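PDB 5CK5: putative signal recognition particle protein from Chaetomium thermophilum, which binds guanine nucleotides with a magnesium ion and probably acts as the GTP-binding beta subunit of the signal recognition particle receptor at the endoplasmic reticulum. Local coordinates for residues S21-G26 with L112-P117; S28-T33 with I166-A171; S136-P141 with P157-L162; A172-S177 with T225-S230. All blocks are in the same frame, centred on the assembly; numbering follows the deposited sequence.

Contact 1 (S21-G26 with L112-P117)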
loop_
_atom_site.group_PDB
_atom_site.type_symbol
_atom_site.label_atom_id
_atom_site.label_comp_id
_atom_site.label_asym_id
_atom_site.label_seq_id
_atom_site.Cartn_x
_atom_site.Cartn_y
_atom_site.Cartn_z
ATOM N N SER A 21 2.459 7.606 10.473
ATOM C CA SER A 21 3.266 6.643 9.733
ATOM C C SER A 21 2.529 6.125 8.489
ATOM O O SER A 21 1.300 6.133 8.416
ATOM C CB SER A 21 3.703 5.484 10.647
ATOM O OG SER A 21 2.619 4.736 11.171
ATOM N N VAL A 22 3.306 5.710 7.498
ATOM C CA VAL A 22 2.771 5.186 6.259
ATOM C C VAL A 22 3.117 3.728 6.160
ATOM O O VAL A 22 4.283 3.367 6.221
ATOM C CB VAL A 22 3.331 5.920 5.039
ATOM C CG1 VAL A 22 2.751 5.340 3.786
ATOM C CG2 VAL A 22 3.019 7.389 5.127
ATOM N N LEU A 23 2.100 2.889 6.027
ATOM C CA LEU A 23 2.323 1.463 5.912
ATOM C C LEU A 23 2.819 1.095 4.526
ATOM O O LEU A 23 2.169 1.347 3.512
ATOM C CB LEU A 23 1.064 0.675 6.242
ATOM C CG LEU A 23 1.424 -0.696 6.810
ATOM C CD1 LEU A 23 2.409 -0.536 7.952
ATOM C CD2 LEU A 23 0.186 -1.466 7.261
ATOM N N LEU A 24 4.014 0.536 4.511
ATOM C CA LEU A 24 4.652 0.083 3.310
ATOM C C LEU A 24 4.429 -1.414 3.254
ATOM O O LEU A 24 4.989 -2.175 4.044
ATOM C CB LEU A 24 6.137 0.431 3.338
ATOM C CG LEU A 24 7.048 -0.245 2.334
ATOM C CD1 LEU A 24 6.611 0.156 0.951
ATOM C CD2 LEU A 24 8.482 0.148 2.603
ATOM N N ILE A 25 3.602 -1.843 2.317
ATOM C CA ILE A 25 3.262 -3.240 2.225
ATOM C C ILE A 25 3.464 -3.708 0.799
ATOM O O ILE A 25 3.463 -2.919 -0.126
ATOM C CB ILE A 25 1.807 -3.468 2.676
ATOM C CG1 ILE A 25 0.845 -2.704 1.788
ATOM C CG2 ILE A 25 1.608 -2.898 4.013
ATOM C CD1 ILE A 25 -0.549 -2.664 2.311
ATOM N N GLY A 26 3.659 -5.000 0.627
ATOM C CA GLY A 26 3.836 -5.567 -0.689
ATOM C C GLY A 26 4.483 -6.923 -0.541
ATOM O O GLY A 26 4.957 -7.255 0.528
ATOM N N LEU A 112 6.867 8.687 9.274
ATOM C CA LEU A 112 7.624 7.441 9.357
ATOM C C LEU A 112 7.212 6.464 8.279
ATOM O O LEU A 112 6.038 6.338 7.976
ATOM C CB LEU A 112 7.423 6.766 10.714
ATOM C CG LEU A 112 7.966 7.375 12.006
ATOM C CD1 LEU A 112 7.284 6.709 13.172
ATOM C CD2 LEU A 112 9.467 7.229 12.121
ATOM N N LEU A 113 8.175 5.750 7.720
ATOM C CA LEU A 113 7.872 4.713 6.753
ATOM C C LEU A 113 8.039 3.349 7.403
ATOM O O LEU A 113 9.128 2.991 7.857
ATOM C CB LEU A 113 8.774 4.822 5.540
ATOM C CG LEU A 113 8.277 3.995 4.374
ATOM C CD1 LEU A 113 6.997 4.605 3.883
ATOM C CD2 LEU A 113 9.327 3.950 3.301
ATOM N N ILE A 114 6.950 2.596 7.469
ATOM C CA ILE A 114 6.946 1.328 8.188
ATOM C C ILE A 114 6.908 0.099 7.291
ATOM O O ILE A 114 5.963 -0.132 6.533
ATOM C CB ILE A 114 5.788 1.284 9.204
ATOM C CG1 ILE A 114 6.164 2.162 10.392
ATOM C CG2 ILE A 114 5.600 -0.100 9.773
ATOM C CD1 ILE A 114 5.087 2.301 11.419
ATOM N N ASP A 115 7.982 -0.669 7.410
ATOM C CA ASP A 115 8.244 -1.882 6.652
ATOM C C ASP A 115 7.520 -3.116 7.173
ATOM O O ASP A 115 7.293 -3.258 8.362
ATOM C CB ASP A 115 9.753 -2.131 6.645
ATOM C CG ASP A 115 10.186 -3.087 5.574
ATOM O OD1 ASP A 115 9.328 -3.646 4.876
ATOM O OD2 ASP A 115 11.405 -3.274 5.428
ATOM N N THR A 116 7.170 -4.009 6.261
ATOM C CA THR A 116 6.480 -5.229 6.613
ATOM C C THR A 116 7.251 -6.454 6.060
ATOM O O THR A 116 8.198 -6.300 5.296
ATOM C CB THR A 116 5.027 -5.177 6.094
ATOM O OG1 THR A 116 5.013 -5.182 4.666
ATOM C CG2 THR A 116 4.327 -3.917 6.602
ATOM N N PRO A 117 6.888 -7.669 6.491
ATOM C CA PRO A 117 7.383 -8.899 5.866
ATOM C C PRO A 117 6.648 -9.209 4.573
ATOM O O PRO A 117 5.470 -8.855 4.444
ATOM C CB PRO A 117 7.089 -9.974 6.917
ATOM C CG PRO A 117 6.899 -9.249 8.182
ATOM C CD PRO A 117 6.271 -7.953 7.796
HETATM O O HOH W 1 3.585 -6.984 3.594
#
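L112 pairs with S21 at the start of a parallel strand pair in the central sheet of a P-loop GTPase fold, and its carbonyl O accepts the amide of V22 at 2.8 Å. The two strands, 21-25 and 112-114, run 25° apart. L113 points to the face that also carries V22. Its CG stands anti to the backbone N (chi1 -166°), which carries CD1 back over V22 and sets CD2 4.0 Å from CD2 of L24. I114 lies on the other face with S21 and L23. Its amide binds V22 O, its carbonyl takes the amide of L24, and its two branches part: CD1 reaches S21 OG at 3.5 Å, while CG2 meets CD1 of L23 at 3.7 Å. With an alanine here both branches would be missing, and a gap would probably open between S21 and L23, with the L23 methyl freer to turn. D115 points away from strand 21-25, and its side chain touches K32 and T33 of the nucleotide site and lies about 4 Å from the magnesium ion. T116 turns back toward strand 21-25: CG2 packs on CG2 of I25 (3.9 Å), and OG1 sits between the backbone N and carbonyl carbon (chi1 66°), facing L24 O. P117 adds its carbonyl O, which accepts a bond from a water at 2.8 Å; this water also lies 2.5 Å from T116 OG1 and donates a weak bond to G26 O.

Contact 2 (S28-T33 with I166-A171). With MG (magnesium ion), chain F; GDP (guanosine-5'-diphosphate), chain E.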
loop_
_atom_site.group_PDB
_atom_site.type_symbol
_atom_site.label_atom_id
_atom_site.label_comp_id
_atom_site.label_asym_id
_atom_site.label_seq_id
_atom_site.Cartn_x
_atom_site.Cartn_y
_atom_site.Cartn_z
ATOM N N SER A 28 7.095 -10.341 -1.189
ATOM C CA SER A 28 8.535 -10.497 -1.085
ATOM C C SER A 28 9.168 -9.996 -2.385
ATOM O O SER A 28 8.595 -10.170 -3.458
ATOM C CB SER A 28 8.917 -11.959 -0.833
ATOM O OG SER A 28 8.405 -12.435 0.399
ATOM N N GLY A 29 10.307 -9.320 -2.292
ATOM C CA GLY A 29 11.056 -8.986 -3.491
ATOM C C GLY A 29 10.618 -7.753 -4.262
ATOM O O GLY A 29 10.991 -7.583 -5.420
ATOM N N ALA A 30 9.782 -6.929 -3.647
ATOM C CA ALA A 30 9.288 -5.713 -4.281
ATOM C C ALA A 30 10.301 -4.600 -4.147
ATOM O O ALA A 30 10.406 -3.733 -4.999
ATOM C CB ALA A 30 7.994 -5.302 -3.670
ATOM N N GLY A 31 11.032 -4.630 -3.041
ATOM C CA GLY A 31 12.010 -3.615 -2.738
ATOM C C GLY A 31 11.549 -2.851 -1.522
ATOM O O GLY A 31 11.794 -1.658 -1.428
ATOM N N LYS A 32 10.844 -3.515 -0.611
ATOM C CA LYS A 32 10.264 -2.810 0.522
ATOM C C LYS A 32 11.394 -2.355 1.378
ATOM O O LYS A 32 11.557 -1.170 1.633
ATOM C CB LYS A 32 9.309 -3.695 1.338
ATOM C CG LYS A 32 8.244 -4.384 0.545
ATOM C CD LYS A 32 7.095 -4.776 1.404
ATOM C CE LYS A 32 7.447 -5.859 2.375
ATOM N NZ LYS A 32 8.198 -6.992 1.783
ATOM N N THR A 33 12.180 -3.340 1.787
ATOM C CA THR A 33 13.346 -3.180 2.634
ATOM C C THR A 33 14.380 -2.239 1.996
ATOM O O THR A 33 15.001 -1.450 2.679
ATOM C CB THR A 33 13.980 -4.561 2.914
ATOM O OG1 THR A 33 12.954 -5.537 3.179
ATOM C CG2 THR A 33 14.972 -4.487 4.063
ATOM N N ILE A 166 1.596 2.667 1.414
ATOM C CA ILE A 166 2.322 2.531 0.155
ATOM C C ILE A 166 2.351 1.083 -0.286
ATOM O O ILE A 166 3.005 0.278 0.353
ATOM C CB ILE A 166 3.780 3.024 0.242
ATOM C CG1 ILE A 166 3.835 4.526 0.476
ATOM C CG2 ILE A 166 4.520 2.727 -1.048
ATOM C CD1 ILE A 166 5.239 5.063 0.608
ATOM N N PHE A 167 1.671 0.755 -1.388
ATOM C CA PHE A 167 1.749 -0.596 -1.936
ATOM C C PHE A 167 2.807 -0.749 -3.046
ATOM O O PHE A 167 2.598 -0.416 -4.201
ATOM C CB PHE A 167 0.382 -1.063 -2.457
ATOM C CG PHE A 167 0.330 -2.543 -2.733
ATOM C CD1 PHE A 167 0.278 -3.460 -1.689
ATOM C CD2 PHE A 167 0.397 -3.023 -4.035
ATOM C CE1 PHE A 167 0.262 -4.830 -1.939
ATOM C CE2 PHE A 167 0.386 -4.386 -4.293
ATOM C CZ PHE A 167 0.320 -5.291 -3.237
ATOM N N LEU A 168 3.917 -1.361 -2.660
ATOM C CA LEU A 168 5.097 -1.529 -3.486
ATOM C C LEU A 168 5.109 -2.860 -4.208
ATOM O O LEU A 168 4.880 -3.892 -3.607
ATOM C CB LEU A 168 6.334 -1.421 -2.593
ATOM C CG LEU A 168 7.725 -1.200 -3.171
ATOM C CD1 LEU A 168 7.817 0.075 -4.004
ATOM C CD2 LEU A 168 8.665 -1.112 -2.016
ATOM N N LEU A 169 5.402 -2.845 -5.500
ATOM C CA LEU A 169 5.544 -4.090 -6.244
ATOM C C LEU A 169 6.683 -4.014 -7.249
ATOM O O LEU A 169 7.088 -2.940 -7.670
ATOM C CB LEU A 169 4.249 -4.459 -6.960
ATOM C CG LEU A 169 3.688 -3.505 -7.998
ATOM C CD1 LEU A 169 4.189 -3.891 -9.373
ATOM C CD2 LEU A 169 2.173 -3.522 -7.936
ATOM N N ASP A 170 7.192 -5.168 -7.635
ATOM C CA ASP A 170 8.240 -5.217 -8.622
ATOM C C ASP A 170 7.603 -5.192 -10.009
ATOM O O ASP A 170 6.914 -6.129 -10.399
ATOM C CB ASP A 170 9.085 -6.461 -8.409
ATOM C CG ASP A 170 10.302 -6.473 -9.259
ATOM O OD1 ASP A 170 10.316 -5.739 -10.258
ATOM O OD2 ASP A 170 11.256 -7.200 -8.917
ATOM N N ALA A 171 7.829 -4.107 -10.740
ATOM C CA ALA A 171 7.223 -3.911 -12.052
ATOM C C ALA A 171 7.894 -4.738 -13.146
ATOM O O ALA A 171 7.318 -4.952 -14.199
ATOM C CB ALA A 171 7.245 -2.466 -12.412
HETATM MG MG MG F . 11.878 -7.181 3.369
HETATM P PB GDP E . 11.429 -7.145 0.010
HETATM O O1B GDP E . 11.738 -6.731 1.424
HETATM O O2B GDP E . 11.439 -8.636 -0.107
HETATM O O3B GDP E . 10.087 -6.679 -0.423
HETATM O O3A GDP E . 12.415 -6.559 -1.108
HETATM P PA GDP E . 13.984 -6.323 -0.965
HETATM O O1A GDP E . 14.269 -4.878 -0.752
HETATM O O2A GDP E . 14.620 -7.197 0.077
HETATM O "O5'" GDP E . 14.493 -6.918 -2.341
HETATM C "C5'" GDP E . 14.058 -6.559 -3.629
HETATM C "C4'" GDP E . 15.246 -6.903 -4.507
HETATM O "O4'" GDP E . 15.137 -6.041 -5.624
HETATM C "C3'" GDP E . 16.545 -6.552 -3.773
HETATM O "O3'" GDP E . 17.690 -7.367 -4.095
HETATM C "C2'" GDP E . 16.839 -5.149 -4.220
HETATM O "O2'" GDP E . 18.246 -4.945 -4.282
HETATM C "C1'" GDP E . 16.210 -5.106 -5.595
HETATM N N9 GDP E . 15.702 -3.748 -5.782
HETATM C C8 GDP E . 15.119 -2.957 -4.875
HETATM N N7 GDP E . 14.793 -1.775 -5.439
HETATM C C5 GDP E . 15.178 -1.811 -6.726
HETATM C C6 GDP E . 15.158 -0.921 -7.899
HETATM O O6 GDP E . 14.677 0.220 -7.854
HETATM N N1 GDP E . 15.675 -1.374 -9.028
HETATM C C2 GDP E . 16.197 -2.596 -9.145
HETATM N N2 GDP E . 16.701 -3.001 -10.327
HETATM N N3 GDP E . 16.252 -3.463 -8.131
HETATM C C4 GDP E . 15.772 -3.123 -6.930
#
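A30 and L168 meet where the P-loop, wrapped round the beta-phosphate of GDP, rests on the C-terminal end of strand 158-170. A30 CB points at the strand and lies 3.4 Å from L168 O, with CA of L169 beside it. CG of L168, anti to its own N, holds the side chain against the loop: CG lies near A30 CB, and CD2 comes to 3.2 Å from G31 O and 3.4 Å from K32 CA. K32 crosses this leucine with its CG, then folds at chi3 and chi4 (-68° and -46°). The double bend curls the chain round O3B of GDP, bringing NZ back to within 2.9 Å of it, while the K32 amide binds the same oxygen. A methionine in its place would remove the ammonium and would probably leave O3B without its charged partner. T33 turns from the strand to the metal; its OG1 and GDP O1B each bind the magnesium ion at 2.0 Å. K32 NZ and the magnesium ion probably offset the charge of the beta-phosphate; the G29 amide adds a nearly straight bond to O2B (2.6 Å, 170°). The D170 carboxylate approaches G29 O without bonding to it. Its OD2 forms a salt bridge with K220, whose NZ also bonds to G29 O and GDP, while OD1 accepts the amide of A172. Strand 158-170 lies between strands 21-25 and 214-219, with L168 touching L24 and A217, while helix 32-41 leads away from the phosphates and the rings of F167 and Y188, on helix 180-201, meet edge-to-face.

Contact 3 (S136-P141 with P157-L162)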
loop_
_atom_site.group_PDB
_atom_site.type_symbol
_atom_site.label_atom_id
_atom_site.label_comp_id
_atom_site.label_asym_id
_atom_site.label_seq_id
_atom_site.Cartn_x
_atom_site.Cartn_y
_atom_site.Cartn_z
ATOM N N SER A 136 -3.781 2.999 14.814
ATOM C CA SER A 136 -2.574 3.577 15.388
ATOM C C SER A 136 -1.559 2.464 15.529
ATOM O O SER A 136 -1.901 1.355 15.931
ATOM C CB SER A 136 -2.838 4.241 16.739
ATOM O OG SER A 136 -3.212 3.285 17.706
ATOM N N LEU A 137 -0.309 2.767 15.208
ATOM C CA LEU A 137 0.746 1.771 15.222
ATOM C C LEU A 137 1.662 1.944 16.401
ATOM O O LEU A 137 2.080 3.052 16.728
ATOM C CB LEU A 137 1.566 1.824 13.933
ATOM C CG LEU A 137 0.882 1.169 12.736
ATOM C CD1 LEU A 137 1.677 1.374 11.462
ATOM C CD2 LEU A 137 0.663 -0.311 13.018
ATOM N N THR A 138 1.935 0.828 17.058
ATOM C CA THR A 138 2.801 0.820 18.213
ATOM C C THR A 138 4.238 0.602 17.763
ATOM O O THR A 138 4.579 -0.450 17.215
ATOM C CB THR A 138 2.382 -0.277 19.170
ATOM O OG1 THR A 138 0.974 -0.172 19.419
ATOM C CG2 THR A 138 3.169 -0.184 20.459
ATOM N N ILE A 139 5.092 1.572 18.056
ATOM C CA ILE A 139 6.451 1.584 17.536
ATOM C C ILE A 139 7.524 1.560 18.646
ATOM O O ILE A 139 7.319 2.160 19.694
ATOM C CB ILE A 139 6.647 2.823 16.646
ATOM C CG1 ILE A 139 8.113 3.233 16.656
ATOM C CG2 ILE A 139 5.698 3.968 17.092
ATOM C CD1 ILE A 139 8.370 4.638 16.945
ATOM N N ILE A 140 8.681 0.930 18.404
ATOM C CA ILE A 140 9.753 0.877 19.406
ATOM C C ILE A 140 11.040 1.491 18.844
ATOM O O ILE A 140 11.752 0.851 18.077
ATOM C CB ILE A 140 10.064 -0.578 19.818
ATOM C CG1 ILE A 140 8.802 -1.321 20.270
ATOM C CG2 ILE A 140 11.206 -0.617 20.834
ATOM C CD1 ILE A 140 9.040 -2.783 20.639
ATOM N N PRO A 141 11.360 2.728 19.250
ATOM C CA PRO A 141 12.476 3.487 18.667
ATOM C C PRO A 141 13.853 2.960 19.041
ATOM O O PRO A 141 13.985 2.229 20.018
ATOM C CB PRO A 141 12.274 4.903 19.225
ATOM C CG PRO A 141 10.910 4.901 19.849
ATOM C CD PRO A 141 10.653 3.503 20.277
ATOM N N PRO A 157 7.115 2.500 24.612
ATOM C CA PRO A 157 6.230 2.329 23.452
ATOM C C PRO A 157 5.554 3.631 23.014
ATOM O O PRO A 157 5.159 4.428 23.869
ATOM C CB PRO A 157 5.193 1.328 23.961
ATOM C CG PRO A 157 5.148 1.568 25.446
ATOM C CD PRO A 157 6.558 1.898 25.836
ATOM N N TYR A 158 5.429 3.838 21.704
ATOM C CA TYR A 158 4.679 4.970 21.149
ATOM C C TYR A 158 3.437 4.545 20.374
ATOM O O TYR A 158 3.207 3.365 20.149
ATOM C CB TYR A 158 5.570 5.808 20.224
ATOM C CG TYR A 158 6.695 6.545 20.922
ATOM C CD1 TYR A 158 7.799 5.865 21.420
ATOM C CD2 TYR A 158 6.651 7.924 21.084
ATOM C CE1 TYR A 158 8.824 6.538 22.057
ATOM C CE2 TYR A 158 7.673 8.604 21.719
ATOM C CZ TYR A 158 8.755 7.904 22.202
ATOM O OH TYR A 158 9.773 8.571 22.837
ATOM N N LYS A 159 2.666 5.531 19.927
ATOM C CA LYS A 159 1.569 5.317 18.989
ATOM C C LYS A 159 1.756 6.279 17.843
ATOM O O LYS A 159 2.213 7.404 18.039
ATOM C CB LYS A 159 0.177 5.523 19.597
ATOM C CG LYS A 159 -0.375 4.439 20.513
ATOM C CD LYS A 159 -0.809 3.209 19.696
ATOM C CE LYS A 159 -1.759 2.285 20.477
ATOM N NZ LYS A 159 -1.174 1.662 21.699
ATOM N N SER A 160 1.444 5.799 16.642
ATOM C CA SER A 160 1.600 6.570 15.426
ATOM C C SER A 160 0.314 6.479 14.605
ATOM O O SER A 160 -0.143 5.394 14.250
ATOM C CB SER A 160 2.812 6.065 14.649
ATOM O OG SER A 160 3.360 7.080 13.835
ATOM N N LYS A 161 -0.293 7.624 14.338
ATOM C CA LYS A 161 -1.500 7.664 13.526
ATOM C C LYS A 161 -1.246 7.134 12.119
ATOM O O LYS A 161 -0.424 7.668 11.398
ATOM C CB LYS A 161 -2.031 9.099 13.497
ATOM C CG LYS A 161 -2.598 9.489 14.847
ATOM C CD LYS A 161 -3.228 10.869 14.862
ATOM C CE LYS A 161 -4.355 10.941 15.910
ATOM N NZ LYS A 161 -5.113 12.233 15.936
ATOM N N LEU A 162 -1.950 6.079 11.726
ATOM C CA LEU A 162 -1.788 5.572 10.382
ATOM C C LEU A 162 -2.582 6.495 9.476
ATOM O O LEU A 162 -3.789 6.629 9.631
ATOM C CB LEU A 162 -2.259 4.123 10.286
ATOM C CG LEU A 162 -2.206 3.487 8.905
ATOM C CD1 LEU A 162 -0.811 3.501 8.337
ATOM C CD2 LEU A 162 -2.704 2.078 9.018
#
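Strand 136-139 adds an antiparallel partner to the start of the long strand 158-170, in a GTPase-fold sheet whose other strand pairs are parallel. L137 and S160 form a hydrogen-bonded pair: L137 N reaches S160 O at 2.8 Å, and the return bond from S160 N to L137 O is weak and bent (130°). Y158 N donates to I139 O at 3.2 Å, where the pairing is looser. On the face of S136 and T138, K159 lies across both side chains. Its chain, bent at chi2 (-74°), brings CD to 3.1 Å from S136 OG, and NZ ends near T138 OG1 without a bond. On the face of I139 and Y158, CG2 of I139 packs on CB of Y158 at 3.6 Å. The side chain of P141, in the loop beyond, runs roughly at right angles to that of Y158 and touches it through CG, 3.5 Å from CE1. The pair lies away from the nucleotide site. L137 continues inward onto S21, L23 and I114, while L162 touches L23; these contacts join the strand pair to strands 21-25 and 112-114. The other edge of strand 136-139 is bonded through T138 to Y97.

Contact 4 (A172-S177 with T225-S230)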
loop_
_atom_site.group_PDB
_atom_site.type_symbol
_atom_site.label_atom_id
_atom_site.label_comp_id
_atom_site.label_asym_id
_atom_site.label_seq_id
_atom_site.Cartn_x
_atom_site.Cartn_y
_atom_site.Cartn_z
ATOM N N ALA A 172 9.127 -5.172 -12.908
ATOM C CA ALA A 172 9.839 -6.016 -13.863
ATOM C C ALA A 172 9.321 -7.440 -13.856
ATOM O O ALA A 172 9.077 -8.018 -14.907
ATOM C CB ALA A 172 11.323 -6.016 -13.558
ATOM N N ALA A 173 9.154 -7.995 -12.660
ATOM C CA ALA A 173 8.640 -9.348 -12.489
ATOM C C ALA A 173 7.214 -9.455 -13.017
ATOM O O ALA A 173 6.740 -10.528 -13.382
ATOM C CB ALA A 173 8.703 -9.751 -11.045
ATOM N N LEU A 174 6.529 -8.326 -13.037
ATOM C CA LEU A 174 5.157 -8.271 -13.482
ATOM C C LEU A 174 5.055 -8.555 -14.978
ATOM O O LEU A 174 4.028 -9.003 -15.476
ATOM C CB LEU A 174 4.594 -6.900 -13.141
ATOM C CG LEU A 174 3.127 -6.704 -12.782
ATOM C CD1 LEU A 174 2.616 -5.441 -13.443
ATOM C CD2 LEU A 174 2.280 -7.906 -13.141
ATOM N N ALA A 175 6.153 -8.333 -15.683
ATOM C CA ALA A 175 6.168 -8.400 -17.138
ATOM C C ALA A 175 6.152 -9.823 -17.672
ATOM O O ALA A 175 5.977 -10.042 -18.875
ATOM C CB ALA A 175 7.389 -7.667 -17.675
ATOM N N ASP A 176 6.358 -10.789 -16.790
ATOM C CA ASP A 176 6.480 -12.153 -17.250
ATOM C C ASP A 176 5.198 -12.627 -17.878
ATOM O O ASP A 176 4.109 -12.332 -17.405
ATOM C CB ASP A 176 6.888 -13.092 -16.133
ATOM C CG ASP A 176 7.697 -14.249 -16.652
ATOM O OD1 ASP A 176 7.103 -15.290 -16.997
ATOM O OD2 ASP A 176 8.932 -14.099 -16.760
ATOM N N SER A 177 5.355 -13.355 -18.970
ATOM C CA SER A 177 4.239 -13.739 -19.800
ATOM C C SER A 177 3.289 -14.675 -19.064
ATOM O O SER A 177 2.077 -14.579 -19.243
ATOM C CB SER A 177 4.749 -14.397 -21.078
ATOM O OG SER A 177 5.258 -15.686 -20.798
ATOM N N THR A 225 13.167 -3.924 -18.873
ATOM C CA THR A 225 12.045 -4.851 -18.949
ATOM C C THR A 225 10.859 -4.488 -18.051
ATOM O O THR A 225 9.800 -5.102 -18.140
ATOM C CB THR A 225 12.520 -6.273 -18.610
ATOM O OG1 THR A 225 11.396 -7.155 -18.536
ATOM C CG2 THR A 225 13.262 -6.282 -17.293
ATOM N N ALA A 226 11.042 -3.489 -17.195
ATOM C CA ALA A 226 10.005 -3.059 -16.264
ATOM C C ALA A 226 8.780 -2.461 -16.966
ATOM O O ALA A 226 8.898 -1.633 -17.863
ATOM C CB ALA A 226 10.571 -2.070 -15.279
ATOM N N VAL A 227 7.603 -2.892 -16.520
ATOM C CA VAL A 227 6.308 -2.419 -17.010
ATOM C C VAL A 227 6.018 -0.966 -16.587
ATOM O O VAL A 227 6.049 -0.637 -15.403
ATOM C CB VAL A 227 5.183 -3.354 -16.477
ATOM C CG1 VAL A 227 3.844 -3.025 -17.088
ATOM C CG2 VAL A 227 5.527 -4.788 -16.759
ATOM N N PRO A 228 5.696 -0.094 -17.556
ATOM C CA PRO A 228 5.424 1.315 -17.262
ATOM C C PRO A 228 4.170 1.470 -16.416
ATOM O O PRO A 228 3.327 0.587 -16.412
ATOM C CB PRO A 228 5.258 1.939 -18.647
ATOM C CG PRO A 228 4.825 0.830 -19.500
ATOM C CD PRO A 228 5.522 -0.389 -18.986
ATOM N N ALA A 229 4.065 2.582 -15.704
ATOM C CA ALA A 229 3.073 2.725 -14.669
ATOM C C ALA A 229 1.655 2.637 -15.201
ATOM O O ALA A 229 0.761 2.173 -14.496
ATOM C CB ALA A 229 3.273 4.036 -13.942
ATOM N N SER A 230 1.449 3.056 -16.446
ATOM C CA SER A 230 0.107 3.066 -17.029
ATOM C C SER A 230 -0.431 1.675 -17.365
ATOM O O SER A 230 -1.648 1.448 -17.361
ATOM C CB SER A 230 0.082 3.943 -18.265
ATOM O OG SER A 230 -1.252 4.089 -18.715
#
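V227 reaches A175 with one of its two methyls, CG2, which makes its close contacts. From CB the valine divides. CG1 stands anti to the backbone N (chi1 -173°), and CG2 stands anti to the carbonyl carbon, beside N. CG2 is the branch that touches: it lies 3.5 Å from A175 CB and 3.7 Å from A175 CA, and it also passes 4.3 Å from L174 CB. The same A175 methyl is shared with the backbone of the other segment, because T225 O lies 3.6 Å from it, and T225 OG1 is a more distant neighbour at 4.1 Å. In the P-loop GTPase fold these are two loops that follow strands of the central sheet. Segment 172-177 comes after strand 158-170 and leads to helix 180-201. Segment 225-230 comes after strand 214-219 and runs into helix 229-248, with P228 at the N-cap. Beyond the segments, the V227 side chain touches V232 and R235 of that second helix, and L174 touches V232 too. At the nucleotide side of the contact the backbones draw together: A172 and A226 bring their CA atoms to 3.8 Å, and their CB atoms sit 4.4 Å apart. The carbonyl O of A172 accepts the amide of A175 in a turn.

From the N terminus, strand 21-25 meets strand 112-114 in contact 1, closing a long loop that includes helix 32-41. Contact 2 starts at the P-loop, between those two segments, and ends on strand 158-170 beyond both, so contacts 1 and 2 cross; they touch where L23 and I25 pair with I166. Contact 3, nested inside the loop of contact 2, closes the short, partly unmodelled connection 142-156 and reaches contact 1 through S21. Contact 4 follows in series, closing the chain through helix 180-201 and strand 214-219 and tying the loop before that helix to the start of helix 229-248; A171 O and V227 N join it to contact 2. Contacts 3 and 4 have centres about 35 Å apart.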